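Local coordinates for cobalamin biosynthesis protein CobN (Mycobacterium tuberculosis, PDB 7C6O) that probably acts as the large, catalytic subunit of a cobaltochelatase, inserting cobalt into the corrin ring during cobalamin biosynthesis, at residues F943-F948 with F1032-D1037; V314-G319 with Q600-A605; L689-D694 with A1105-T1110; V860-S865 with G1098-P1103. All blocks are in the same frame, centred on the assembly; numbering follows the deposited sequence.

Interaction 1 of 4, residues F943-F948 with F1032-D1037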
loop_
_atom_site.group_PDB
_atom_site.type_symbol
_atom_site.label_atom_id
_atom_site.label_comp_id
_atom_site.label_asym_id
_atom_site.label_seq_id
_atom_site.Cartn_x
_atom_site.Cartn_y
_atom_site.Cartn_z
ATOM N N PHE A 943 -0.273 0.900 -8.095
ATOM C CA PHE A 943 -0.715 1.199 -6.738
ATOM C C PHE A 943 -0.379 2.631 -6.341
ATOM O O PHE A 943 -1.152 3.272 -5.620
ATOM C CB PHE A 943 -0.106 0.228 -5.730
ATOM C CG PHE A 943 -0.484 0.545 -4.314
ATOM C CD1 PHE A 943 -1.764 0.277 -3.854
ATOM C CD2 PHE A 943 0.422 1.147 -3.455
ATOM C CE1 PHE A 943 -2.128 0.583 -2.557
ATOM C CE2 PHE A 943 0.062 1.461 -2.157
ATOM C CZ PHE A 943 -1.214 1.177 -1.706
ATOM N N PHE A 944 0.780 3.142 -6.772
ATOM C CA PHE A 944 1.098 4.542 -6.500
ATOM C C PHE A 944 0.025 5.457 -7.070
ATOM O O PHE A 944 -0.413 6.404 -6.406
ATOM C CB PHE A 944 2.467 4.908 -7.073
ATOM C CG PHE A 944 2.938 6.281 -6.676
ATOM C CD1 PHE A 944 3.765 6.451 -5.574
ATOM C CD2 PHE A 944 2.545 7.403 -7.393
ATOM C CE1 PHE A 944 4.196 7.710 -5.197
ATOM C CE2 PHE A 944 2.970 8.668 -7.021
ATOM C CZ PHE A 944 3.800 8.819 -5.922
ATOM N N ARG A 945 -0.401 5.192 -8.306
ATOM C CA ARG A 945 -1.525 5.914 -8.895
ATOM C C ARG A 945 -2.772 5.813 -8.020
ATOM O O ARG A 945 -3.456 6.818 -7.781
ATOM C CB ARG A 945 -1.790 5.367 -10.297
ATOM C CG ARG A 945 -3.142 5.702 -10.899
ATOM C CD ARG A 945 -3.486 4.667 -11.960
ATOM N NE ARG A 945 -3.786 3.369 -11.361
ATOM C CZ ARG A 945 -3.701 2.203 -11.995
ATOM N NH1 ARG A 945 -3.305 2.149 -13.261
ATOM N NH2 ARG A 945 -4.006 1.083 -11.354
ATOM N N ASP A 946 -3.070 4.609 -7.517
ATOM C CA ASP A 946 -4.277 4.390 -6.720
ATOM C C ASP A 946 -4.239 5.165 -5.409
ATOM O O ASP A 946 -5.229 5.797 -5.018
ATOM C CB ASP A 946 -4.443 2.902 -6.415
ATOM C CG ASP A 946 -4.760 2.078 -7.637
ATOM O OD1 ASP A 946 -4.803 2.633 -8.757
ATOM O OD2 ASP A 946 -4.968 0.861 -7.462
ATOM N N ALA A 947 -3.114 5.096 -4.695
ATOM C CA ALA A 947 -3.045 5.545 -3.311
ATOM C C ALA A 947 -2.552 6.975 -3.148
ATOM O O ALA A 947 -2.818 7.587 -2.107
ATOM C CB ALA A 947 -2.129 4.619 -2.502
ATOM N N PHE A 948 -1.839 7.521 -4.129
ATOM C CA PHE A 948 -1.249 8.855 -4.013
ATOM C C PHE A 948 -1.639 9.727 -5.202
ATOM O O PHE A 948 -0.779 10.261 -5.910
ATOM C CB PHE A 948 0.268 8.749 -3.870
ATOM C CG PHE A 948 0.701 8.060 -2.607
ATOM C CD1 PHE A 948 1.068 6.724 -2.619
ATOM C CD2 PHE A 948 0.709 8.740 -1.400
ATOM C CE1 PHE A 948 1.457 6.087 -1.454
ATOM C CE2 PHE A 948 1.095 8.108 -0.230
ATOM C CZ PHE A 948 1.470 6.778 -0.256
ATOM N N PHE A 1032 1.539 4.734 -20.548
ATOM C CA PHE A 1032 0.327 5.496 -20.276
ATOM C C PHE A 1032 0.670 6.686 -19.395
ATOM O O PHE A 1032 1.360 6.536 -18.382
ATOM C CB PHE A 1032 -0.727 4.596 -19.621
ATOM C CG PHE A 1032 -1.061 3.390 -20.446
ATOM C CD1 PHE A 1032 -0.330 2.220 -20.316
ATOM C CD2 PHE A 1032 -2.074 3.443 -21.393
ATOM C CE1 PHE A 1032 -0.617 1.117 -21.098
ATOM C CE2 PHE A 1032 -2.366 2.341 -22.178
ATOM C CZ PHE A 1032 -1.638 1.179 -22.030
ATOM N N ALA A 1033 0.189 7.866 -19.780
ATOM C CA ALA A 1033 0.596 9.124 -19.167
ATOM C C ALA A 1033 -0.384 9.547 -18.082
ATOM O O ALA A 1033 -1.601 9.453 -18.258
ATOM C CB ALA A 1033 0.704 10.225 -20.222
ATOM N N TYR A 1034 0.154 10.034 -16.964
ATOM C CA TYR A 1034 -0.650 10.478 -15.837
ATOM C C TYR A 1034 -0.330 11.927 -15.503
ATOM O O TYR A 1034 0.785 12.405 -15.733
ATOM C CB TYR A 1034 -0.434 9.578 -14.614
ATOM C CG TYR A 1034 -1.100 8.234 -14.786
ATOM C CD1 TYR A 1034 -2.416 8.038 -14.392
ATOM C CD2 TYR A 1034 -0.427 7.172 -15.382
ATOM C CE1 TYR A 1034 -3.040 6.818 -14.566
ATOM C CE2 TYR A 1034 -1.043 5.944 -15.560
ATOM C CZ TYR A 1034 -2.350 5.773 -15.149
ATOM O OH TYR A 1034 -2.971 4.558 -15.324
ATOM N N GLY A 1035 -1.323 12.617 -14.959
ATOM C CA GLY A 1035 -1.261 14.040 -14.705
ATOM C C GLY A 1035 -2.529 14.727 -15.157
ATOM O O GLY A 1035 -3.485 14.099 -15.608
ATOM N N ARG A 1036 -2.525 16.052 -15.030
ATOM C CA ARG A 1036 -3.701 16.840 -15.382
ATOM C C ARG A 1036 -4.022 16.699 -16.865
ATOM O O ARG A 1036 -3.157 16.904 -17.723
ATOM C CB ARG A 1036 -3.484 18.311 -15.027
ATOM C CG ARG A 1036 -3.343 18.593 -13.536
ATOM C CD ARG A 1036 -3.446 20.091 -13.256
ATOM N NE ARG A 1036 -2.963 20.452 -11.926
ATOM C CZ ARG A 1036 -3.734 20.547 -10.848
ATOM N NH1 ARG A 1036 -5.034 20.298 -10.936
ATOM N NH2 ARG A 1036 -3.205 20.887 -9.678
ATOM N N ASP A 1037 -5.275 16.348 -17.161
ATOM C CA ASP A 1037 -5.768 16.115 -18.519
ATOM C C ASP A 1037 -5.053 14.957 -19.210
ATOM O O ASP A 1037 -5.110 14.834 -20.437
ATOM C CB ASP A 1037 -5.672 17.380 -19.379
ATOM C CG ASP A 1037 -6.474 18.531 -18.808
ATOM O OD1 ASP A 1037 -7.574 18.282 -18.272
ATOM O OD2 ASP A 1037 -5.998 19.683 -18.890
#

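Interaction 2 of 4, residues V314-G319 with Q600-A605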
loop_
_atom_site.group_PDB
_atom_site.type_symbol
_atom_site.label_atom_id
_atom_site.label_comp_id
_atom_site.label_asym_id
_atom_site.label_seq_id
_atom_site.Cartn_x
_atom_site.Cartn_y
_atom_site.Cartn_z
ATOM N N VAL A 314 -7.452 7.745 5.894
ATOM C CA VAL A 314 -7.478 8.130 7.304
ATOM C C VAL A 314 -8.374 7.178 8.096
ATOM O O VAL A 314 -7.981 6.766 9.198
ATOM C CB VAL A 314 -7.900 9.600 7.476
ATOM C CG1 VAL A 314 -7.987 9.964 8.955
ATOM C CG2 VAL A 314 -6.908 10.512 6.771
ATOM N N PRO A 315 -9.559 6.783 7.609
ATOM C CA PRO A 315 -10.327 5.758 8.340
ATOM C C PRO A 315 -9.560 4.465 8.593
ATOM O O PRO A 315 -9.885 3.754 9.552
ATOM C CB PRO A 315 -11.543 5.524 7.435
ATOM C CG PRO A 315 -11.761 6.840 6.798
ATOM C CD PRO A 315 -10.372 7.381 6.530
ATOM N N GLU A 316 -8.556 4.140 7.772
ATOM C CA GLU A 316 -7.710 2.982 8.059
ATOM C C GLU A 316 -6.942 3.147 9.365
ATOM O O GLU A 316 -6.594 2.147 10.007
ATOM C CB GLU A 316 -6.732 2.737 6.905
ATOM C CG GLU A 316 -7.375 2.144 5.663
ATOM C CD GLU A 316 -6.412 2.047 4.491
ATOM O OE1 GLU A 316 -5.330 2.674 4.541
ATOM O OE2 GLU A 316 -6.746 1.345 3.515
ATOM N N PHE A 317 -6.654 4.391 9.768
ATOM C CA PHE A 317 -5.979 4.616 11.044
ATOM C C PHE A 317 -6.814 4.107 12.211
ATOM O O PHE A 317 -6.265 3.767 13.266
ATOM C CB PHE A 317 -5.680 6.106 11.241
ATOM C CG PHE A 317 -4.488 6.616 10.469
ATOM C CD1 PHE A 317 -4.427 6.508 9.088
ATOM C CD2 PHE A 317 -3.449 7.252 11.130
ATOM C CE1 PHE A 317 -3.338 6.999 8.387
ATOM C CE2 PHE A 317 -2.358 7.747 10.439
ATOM C CZ PHE A 317 -2.302 7.619 9.063
ATOM N N ASP A 318 -8.141 4.062 12.048
ATOM C CA ASP A 318 -9.047 3.546 13.069
ATOM C C ASP A 318 -9.138 2.025 13.089
ATOM O O ASP A 318 -9.757 1.474 14.007
ATOM C CB ASP A 318 -10.463 4.088 12.861
ATOM C CG ASP A 318 -10.625 5.529 13.303
ATOM O OD1 ASP A 318 -9.612 6.218 13.546
ATOM O OD2 ASP A 318 -11.790 5.964 13.404
ATOM N N GLY A 319 -8.571 1.337 12.101
ATOM C CA GLY A 319 -8.793 -0.092 11.978
ATOM C C GLY A 319 -10.098 -0.471 11.314
ATOM O O GLY A 319 -10.567 -1.600 11.485
ATOM N N GLN A 600 -3.291 -2.488 -0.622
ATOM C CA GLN A 600 -4.088 -2.821 -1.798
ATOM C C GLN A 600 -5.111 -3.903 -1.475
ATOM O O GLN A 600 -6.250 -3.855 -1.955
ATOM C CB GLN A 600 -3.183 -3.261 -2.951
ATOM C CG GLN A 600 -3.890 -3.336 -4.310
ATOM C CD GLN A 600 -4.262 -1.964 -4.868
ATOM O OE1 GLN A 600 -4.901 -1.153 -4.197
ATOM N NE2 GLN A 600 -3.864 -1.706 -6.107
ATOM N N ALA A 601 -4.727 -4.879 -0.652
ATOM C CA ALA A 601 -5.684 -5.890 -0.217
ATOM C C ALA A 601 -6.760 -5.279 0.673
ATOM O O ALA A 601 -7.934 -5.658 0.582
ATOM C CB ALA A 601 -4.957 -7.021 0.510
ATOM N N LYS A 602 -6.380 -4.331 1.537
ATOM C CA LYS A 602 -7.361 -3.663 2.392
ATOM C C LYS A 602 -8.424 -2.950 1.570
ATOM O O LYS A 602 -9.606 -2.949 1.933
ATOM C CB LYS A 602 -6.669 -2.654 3.313
ATOM C CG LYS A 602 -5.746 -3.249 4.365
ATOM C CD LYS A 602 -4.927 -2.153 5.046
ATOM C CE LYS A 602 -5.779 -1.270 5.952
ATOM N NZ LYS A 602 -6.129 -1.954 7.231
ATOM N N ARG A 603 -8.023 -2.333 0.459
ATOM C CA ARG A 603 -8.892 -1.419 -0.269
ATOM C C ARG A 603 -9.616 -2.055 -1.444
ATOM O O ARG A 603 -10.735 -1.635 -1.759
ATOM C CB ARG A 603 -8.085 -0.213 -0.761
ATOM C CG ARG A 603 -7.428 0.550 0.375
ATOM C CD ARG A 603 -6.641 1.758 -0.107
ATOM N NE ARG A 603 -6.082 2.484 1.030
ATOM C CZ ARG A 603 -5.340 3.583 0.937
ATOM N NH1 ARG A 603 -5.057 4.106 -0.251
ATOM N NH2 ARG A 603 -4.877 4.158 2.037
ATOM N N ARG A 604 -9.027 -3.053 -2.104
ATOM C CA ARG A 604 -9.679 -3.685 -3.244
ATOM C C ARG A 604 -10.265 -5.054 -2.912
ATOM O O ARG A 604 -10.942 -5.644 -3.760
ATOM C CB ARG A 604 -8.701 -3.798 -4.423
ATOM C CG ARG A 604 -8.113 -2.451 -4.844
ATOM C CD ARG A 604 -7.285 -2.529 -6.122
ATOM N NE ARG A 604 -8.096 -2.453 -7.339
ATOM C CZ ARG A 604 -8.177 -3.423 -8.244
ATOM N NH1 ARG A 604 -7.491 -4.547 -8.073
ATOM N NH2 ARG A 604 -8.931 -3.267 -9.324
ATOM N N ALA A 605 -10.051 -5.562 -1.694
ATOM C CA ALA A 605 -10.607 -6.854 -1.308
ATOM C C ALA A 605 -11.037 -6.867 0.157
ATOM O O ALA A 605 -11.043 -7.927 0.794
ATOM C CB ALA A 605 -9.607 -7.983 -1.576
HETATM O O HOH W 1 -6.376 -0.406 9.471
#

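Interaction 3 of 4, residues L689-D694 with A1105-T1110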
loop_
_atom_site.group_PDB
_atom_site.type_symbol
_atom_site.label_atom_id
_atom_site.label_comp_id
_atom_site.label_asym_id
_atom_site.label_seq_id
_atom_site.Cartn_x
_atom_site.Cartn_y
_atom_site.Cartn_z
ATOM N N LEU A 689 34.704 -3.649 1.706
ATOM C CA LEU A 689 34.705 -4.789 2.614
ATOM C C LEU A 689 33.885 -4.497 3.864
ATOM O O LEU A 689 33.098 -5.341 4.312
ATOM C CB LEU A 689 36.145 -5.155 2.981
ATOM C CG LEU A 689 36.358 -6.105 4.159
ATOM C CD1 LEU A 689 35.679 -7.432 3.903
ATOM C CD2 LEU A 689 37.841 -6.305 4.411
ATOM N N CYS A 690 34.045 -3.299 4.431
ATOM C CA CYS A 690 33.292 -2.929 5.623
ATOM C C CYS A 690 31.791 -2.987 5.370
ATOM O O CYS A 690 31.033 -3.500 6.201
ATOM C CB CYS A 690 33.705 -1.532 6.086
ATOM S SG CYS A 690 32.827 -0.931 7.551
ATOM N N GLU A 691 31.345 -2.493 4.215
ATOM C CA GLU A 691 29.910 -2.390 3.968
ATOM C C GLU A 691 29.279 -3.753 3.691
ATOM O O GLU A 691 28.166 -4.028 4.156
ATOM C CB GLU A 691 29.649 -1.408 2.826
ATOM C CG GLU A 691 29.910 0.040 3.239
ATOM C CD GLU A 691 29.512 1.057 2.186
ATOM O OE1 GLU A 691 29.359 0.674 1.009
ATOM O OE2 GLU A 691 29.352 2.245 2.543
ATOM N N ILE A 692 29.966 -4.630 2.954
ATOM C CA ILE A 692 29.379 -5.946 2.704
ATOM C C ILE A 692 29.479 -6.852 3.925
ATOM O O ILE A 692 28.699 -7.806 4.046
ATOM C CB ILE A 692 30.010 -6.641 1.485
ATOM C CG1 ILE A 692 31.488 -6.948 1.730
ATOM C CG2 ILE A 692 29.825 -5.793 0.229
ATOM C CD1 ILE A 692 32.100 -7.838 0.665
ATOM N N LYS A 693 30.418 -6.581 4.832
ATOM C CA LYS A 693 30.506 -7.339 6.075
ATOM C C LYS A 693 29.458 -6.877 7.080
ATOM O O LYS A 693 28.892 -7.697 7.812
ATOM C CB LYS A 693 31.911 -7.199 6.665
ATOM C CG LYS A 693 32.064 -7.725 8.080
ATOM C CD LYS A 693 33.501 -7.581 8.568
ATOM C CE LYS A 693 33.687 -8.232 9.925
ATOM N NZ LYS A 693 35.100 -8.156 10.385
ATOM N N ASP A 694 29.177 -5.575 7.107
ATOM C CA ASP A 694 28.360 -4.962 8.144
ATOM C C ASP A 694 26.870 -4.963 7.826
ATOM O O ASP A 694 26.056 -4.791 8.742
ATOM C CB ASP A 694 28.828 -3.521 8.377
ATOM C CG ASP A 694 28.294 -2.927 9.663
ATOM O OD1 ASP A 694 28.435 -3.576 10.721
ATOM O OD2 ASP A 694 27.751 -1.803 9.616
ATOM N N ALA A 1105 22.711 8.366 6.079
ATOM C CA ALA A 1105 23.880 7.928 5.331
ATOM C C ALA A 1105 23.438 7.506 3.931
ATOM O O ALA A 1105 23.608 6.368 3.503
ATOM C CB ALA A 1105 24.603 6.800 6.064
ATOM N N ILE A 1106 22.851 8.441 3.185
ATOM C CA ILE A 1106 22.378 8.130 1.843
ATOM C C ILE A 1106 23.568 8.008 0.901
ATOM O O ILE A 1106 24.463 8.862 0.888
ATOM C CB ILE A 1106 21.374 9.191 1.369
ATOM C CG1 ILE A 1106 20.019 8.944 2.033
ATOM C CG2 ILE A 1106 21.242 9.178 -0.146
ATOM C CD1 ILE A 1106 18.984 9.965 1.695
ATOM N N ARG A 1107 23.593 6.926 0.125
ATOM C CA ARG A 1107 24.680 6.631 -0.795
ATOM C C ARG A 1107 24.105 6.205 -2.139
ATOM O O ARG A 1107 22.985 5.695 -2.220
ATOM C CB ARG A 1107 25.593 5.520 -0.248
ATOM C CG ARG A 1107 26.339 5.886 1.027
ATOM C CD ARG A 1107 26.534 4.660 1.907
ATOM N NE ARG A 1107 25.261 4.184 2.445
ATOM C CZ ARG A 1107 25.061 2.963 2.937
ATOM N NH1 ARG A 1107 26.053 2.082 2.954
ATOM N NH2 ARG A 1107 23.867 2.622 3.405
ATOM N N THR A 1108 24.885 6.422 -3.194
ATOM C CA THR A 1108 24.528 6.008 -4.542
ATOM C C THR A 1108 25.602 5.069 -5.071
ATOM O O THR A 1108 26.798 5.319 -4.899
ATOM C CB THR A 1108 24.376 7.219 -5.476
ATOM O OG1 THR A 1108 23.341 8.078 -4.983
ATOM C CG2 THR A 1108 24.020 6.778 -6.892
ATOM N N ARG A 1109 25.171 3.978 -5.695
ATOM C CA ARG A 1109 26.095 3.065 -6.346
ATOM C C ARG A 1109 25.481 2.607 -7.660
ATOM O O ARG A 1109 24.283 2.782 -7.902
ATOM C CB ARG A 1109 26.440 1.870 -5.443
ATOM C CG ARG A 1109 25.262 1.009 -5.040
ATOM C CD ARG A 1109 25.688 -0.022 -3.996
ATOM N NE ARG A 1109 26.003 0.599 -2.713
ATOM C CZ ARG A 1109 25.162 0.665 -1.683
ATOM N NH1 ARG A 1109 23.949 0.136 -1.773
ATOM N NH2 ARG A 1109 25.536 1.257 -0.558
ATOM N N THR A 1110 26.319 2.040 -8.522
ATOM C CA THR A 1110 25.812 1.530 -9.784
ATOM C C THR A 1110 25.049 0.229 -9.555
ATOM O O THR A 1110 25.185 -0.430 -8.518
ATOM C CB THR A 1110 26.947 1.303 -10.785
ATOM O OG1 THR A 1110 27.768 0.212 -10.348
ATOM C CG2 THR A 1110 27.805 2.558 -10.922
HETATM O O HOH W 2 27.881 2.471 -0.423
#

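Interaction 4 of 4, residues V860-S865 with G1098-P1103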
loop_
_atom_site.group_PDB
_atom_site.type_symbol
_atom_site.label_atom_id
_atom_site.label_comp_id
_atom_site.label_asym_id
_atom_site.label_seq_id
_atom_site.Cartn_x
_atom_site.Cartn_y
_atom_site.Cartn_z
ATOM N N VAL A 860 16.500 15.228 -1.177
ATOM C CA VAL A 860 17.569 16.138 -1.581
ATOM C C VAL A 860 18.912 15.421 -1.554
ATOM O O VAL A 860 19.729 15.559 -2.474
ATOM C CB VAL A 860 17.576 17.390 -0.682
ATOM C CG1 VAL A 860 18.830 18.218 -0.932
ATOM C CG2 VAL A 860 16.327 18.229 -0.925
ATOM N N ALA A 861 19.159 14.636 -0.502
ATOM C CA ALA A 861 20.402 13.876 -0.420
ATOM C C ALA A 861 20.484 12.831 -1.527
ATOM O O ALA A 861 21.554 12.623 -2.111
ATOM C CB ALA A 861 20.528 13.222 0.956
ATOM N N LEU A 862 19.367 12.164 -1.832
ATOM C CA LEU A 862 19.350 11.214 -2.941
ATOM C C LEU A 862 19.661 11.912 -4.260
ATOM O O LEU A 862 20.477 11.432 -5.054
ATOM C CB LEU A 862 17.994 10.506 -3.010
ATOM C CG LEU A 862 17.732 9.414 -1.969
ATOM C CD1 LEU A 862 16.244 9.119 -1.855
ATOM C CD2 LEU A 862 18.499 8.141 -2.323
ATOM N N ALA A 863 19.014 13.054 -4.510
ATOM C CA ALA A 863 19.284 13.817 -5.724
ATOM C C ALA A 863 20.742 14.259 -5.784
ATOM O O ALA A 863 21.422 14.059 -6.797
ATOM C CB ALA A 863 18.352 15.027 -5.801
ATOM N N ASP A 864 21.239 14.867 -4.703
ATOM C CA ASP A 864 22.622 15.339 -4.691
ATOM C C ASP A 864 23.603 14.192 -4.893
ATOM O O ASP A 864 24.598 14.336 -5.612
ATOM C CB ASP A 864 22.921 16.063 -3.378
ATOM C CG ASP A 864 22.256 17.421 -3.294
ATOM O OD1 ASP A 864 21.728 17.897 -4.323
ATOM O OD2 ASP A 864 22.260 18.011 -2.193
ATOM N N SER A 865 23.332 13.042 -4.267
ATOM C CA SER A 865 24.244 11.908 -4.358
ATOM C C SER A 865 24.253 11.318 -5.763
ATOM O O SER A 865 25.313 10.944 -6.279
ATOM C CB SER A 865 23.852 10.850 -3.324
ATOM O OG SER A 865 24.738 9.748 -3.341
ATOM N N GLY A 1098 19.909 4.057 -5.595
ATOM C CA GLY A 1098 19.986 4.970 -4.471
ATOM C C GLY A 1098 19.696 4.243 -3.174
ATOM O O GLY A 1098 18.613 3.676 -3.009
ATOM N N ASP A 1099 20.650 4.234 -2.247
ATOM C CA ASP A 1099 20.511 3.499 -0.992
ATOM C C ASP A 1099 19.994 4.463 0.070
ATOM O O ASP A 1099 20.758 5.249 0.636
ATOM C CB ASP A 1099 21.841 2.868 -0.584
ATOM C CG ASP A 1099 21.714 1.950 0.626
ATOM O OD1 ASP A 1099 20.639 1.921 1.262
ATOM O OD2 ASP A 1099 22.701 1.248 0.941
ATOM N N ASN A 1100 18.692 4.396 0.350
ATOM C CA ASN A 1100 18.094 5.151 1.444
ATOM C C ASN A 1100 17.582 4.221 2.544
ATOM O O ASN A 1100 16.563 4.487 3.182
ATOM C CB ASN A 1100 16.986 6.082 0.943
ATOM C CG ASN A 1100 15.868 5.355 0.205
ATOM O OD1 ASN A 1100 16.085 4.329 -0.437
ATOM N ND2 ASN A 1100 14.659 5.913 0.273
ATOM N N THR A 1101 18.296 3.114 2.777
ATOM C CA THR A 1101 18.014 2.297 3.954
ATOM C C THR A 1101 18.401 3.027 5.233
ATOM O O THR A 1101 17.816 2.775 6.293
ATOM C CB THR A 1101 18.755 0.959 3.875
ATOM O OG1 THR A 1101 20.164 1.191 3.720
ATOM C CG2 THR A 1101 18.239 0.126 2.711
ATOM N N ARG A 1102 19.373 3.930 5.149
ATOM C CA ARG A 1102 19.810 4.751 6.278
ATOM C C ARG A 1102 19.678 6.213 5.880
ATOM O O ARG A 1102 20.537 6.740 5.149
ATOM C CB ARG A 1102 21.250 4.420 6.668
ATOM C CG ARG A 1102 21.442 2.984 7.138
ATOM C CD ARG A 1102 22.857 2.482 6.862
ATOM N NE ARG A 1102 23.879 3.316 7.489
ATOM C CZ ARG A 1102 25.185 3.073 7.422
ATOM N NH1 ARG A 1102 25.634 2.019 6.756
ATOM N NH2 ARG A 1102 26.044 3.885 8.023
ATOM N N PRO A 1103 18.622 6.904 6.317
ATOM C CA PRO A 1103 18.417 8.295 5.874
ATOM C C PRO A 1103 19.547 9.236 6.253
ATOM O O PRO A 1103 19.707 10.274 5.601
ATOM C CB PRO A 1103 17.106 8.694 6.567
ATOM C CG PRO A 1103 16.422 7.403 6.875
ATOM C CD PRO A 1103 17.514 6.417 7.155
#

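Interaction 1 of 4, residues F943-F948 with F1032-D1037
Arg945 and Tyr1034 form a one-bond polar contact between helix 942-947 and the weakly bonded strand 1032-1034, close to one margin of a mixed sheet. NH1 of Arg945 donates to OH of Tyr1034 over 3.2 Å; the N-H...O angle of 161° and a hydroxyl lying near the guanidinium plane, at its edge, mark a fairly straight bond. The arginine chain also touches the ring: CD of Arg945 is 3.4 Å from CE1 of Tyr1034. A turn at chi3 (70°) then swings NE and the guanidinium off the ring, and the two planes, 53° apart, do not stack. A salt bridge to its neighbour Asp946, NE of Arg945 to OD1 of Asp946 at 2.9 Å, probably limits the rotation of the guanidinium. NH2 of Arg945 reaches this same OD1 at 3.1 Å, from the same face of the carboxylate. The Tyr1034 hydroxyl has a stronger partner in the carbonyl of Ser998, while NH2 of Arg945 also bonds Thr1002 O. Because helix 942-947 follows parallel strand 935-940 directly, the bond reaches past strand 995-997 to the next strand over, an arrangement of a helix at a strand end in an alpha/beta fold.

Interaction 2 of 4, residues V314-G319 with Q600-A605
OE2 of Glu316 accepts from NE of Arg603 at 2.8 Å, with a nearly straight N-H...O angle of 173°. The other oxygen is engaged as well, NH2 of Arg603 meeting OE1 of Glu316 at 2.9 Å, so the guanidinium grips the carboxylate side-on, one nitrogen to each oxygen. Both oxygens lie close to the guanidinium plane, yet the nitrogens approach from above the carboxylate plane; the two groups are tilted 38° against each other. Arg603 gets there on a fully stretched chain, chi2 and chi3 both near 180°, running roughly at right angles to Glu316. Its CG rests 3.3 Å from OE2 of Glu316, so the aliphatic stem also touches the carboxylate.

Lys602 approaches from another side. Its CE lies 3.7 Å from CD of Glu316, but bends at chi3 and chi4 carry the amine off, leaving NZ of Lys602 5.0 Å from OE2 of Glu316. NZ instead bonds Asn841 OD1 and Phe842 O, and donates to a water 2.7 Å away that also bonds the carbonyl oxygen of Glu316. All three residues are buried, and the two N-H donors of Arg603 probably favour the ionised form of Glu316. Val312 and Ala313 of helix 305-313 touch the Arg603 side chain.

The salt bridge links the turn leading into strand 321-331 of one sheet to helix 595-604, which connects neighbouring parallel strands 586-591 and 608-612 of another: the helix of a beta-alpha-beta crossover.

Interaction 3 of 4, residues L689-D694 with A1105-T1110
Arg1107 leaves strand 1107-1110 toward Glu691, and its contacts can be followed outward along the chain. CB leads to CG, set anti to the carbonyl carbon by chi1 of -65°, and bends at chi2 and chi3 then turn the chain. CD of Arg1107 passes 3.8 Å from OE2 of Glu691. NE folds back onto its own segment, donating to the carbonyl oxygen of Ala1105 at 2.9 Å, although that oxygen is tilted 25° out of the guanidinium plane. NH1 of Arg1107 meets OE2 of Glu691 at 3.3 Å, a weak hydrogen bond within a salt bridge. The carboxylate sits at the guanidinium edge, its own plane turned 81° from that of the arginine. NH2 of Arg1107 pairs with Asp1099 OD2.

One face of the guanidinium receives a second arginine: NH2 of Arg1109 lies 3.6 Å above the Arg1107 plane, displaced toward the rim. The acids around them probably offset their like charges, for Arg1109 also pairs with Glu1114 and Asp1099. NH2 of Arg1109 and OE1 of Glu691 are 4.2 Å apart, too far for a direct bond. A water bridges them, accepting from the arginine and donating to the glutamate. The main partner of Glu691 is Arg1117.

Strand 1107-1110 is outermost in its sheet and runs antiparallel to strand 1094-1099. Arg1107 and Arg1109 project toward helix 675-694, while the alternate residue Thr1108 bonds Ser865 of helix 853-874, so the strand lies between the two helices.

Interaction 4 of 4, residues V860-S865 with G1098-P1103
Leu862 has chi1 of -76° and chi2 of 162°, which extend the side chain out from its helix and present both methyls to the 1098-1103 segment. With chi1 of 58° placing CG of Asn1100 between its backbone N and carbonyl carbon, CB and ND2 both lie against those methyls: CB of Asn1100 is 4.1 Å from CD2 of Leu862, and ND2 of Asn1100 is 4.2 Å from CD1 of Leu862. CD2 of Leu862 also lies 4.1 Å from CA of Gly1098. Gly1098 has no side chain, and this lets the helix come near: CA of Leu862 and CA of Gly1098 are 6.5 Å apart.

Asp1099, between Gly1098 and Asn1100, brings its backbone N within 4.5 Å of CD2 of Leu862, but its side chain starts away from the helix and orders the loop that follows. Its OD1 accepts from the backbone N of Thr1101 at 3.0 Å, an Asx turn, and from OG1 of Thr1101 at 2.6 Å. ND2 of Asn1100 bonds Asp896 OD2, so its amide is anchored outside the contact, and Glu900 of helix 896-905 also touches Leu862. With no hydrogen bond between the two segments, the seat of helix 853-874 on this strand end rests on van der Waals fit, while polar groups beside it shape the turn.

Along the chain, interaction 2 closes before any other opens; interaction 3 then spans interaction 4, which in turn spans interaction 1. Interactions 1, 3 and 4 reach one mixed sheet, 1 near one margin and 3 at the other, their centres about 33 Å apart. Interactions 3 and 4, with centres about 12 Å apart, occupy antiparallel neighbours, strands 1107-1110 and 1094-1099, and touch where Ile1106 CG2 packs 3.7 Å from Leu862 CD2. Interactions 1 and 2 lie about 19 Å apart by centres, and Gln600 NE2 probably bonds Asp946 OD2 at 3.1 Å. Helix 595-604 thus meets both the 314-319 turn and helix 942-947, which follows a strand of this sheet, bringing sequence-distant parts together.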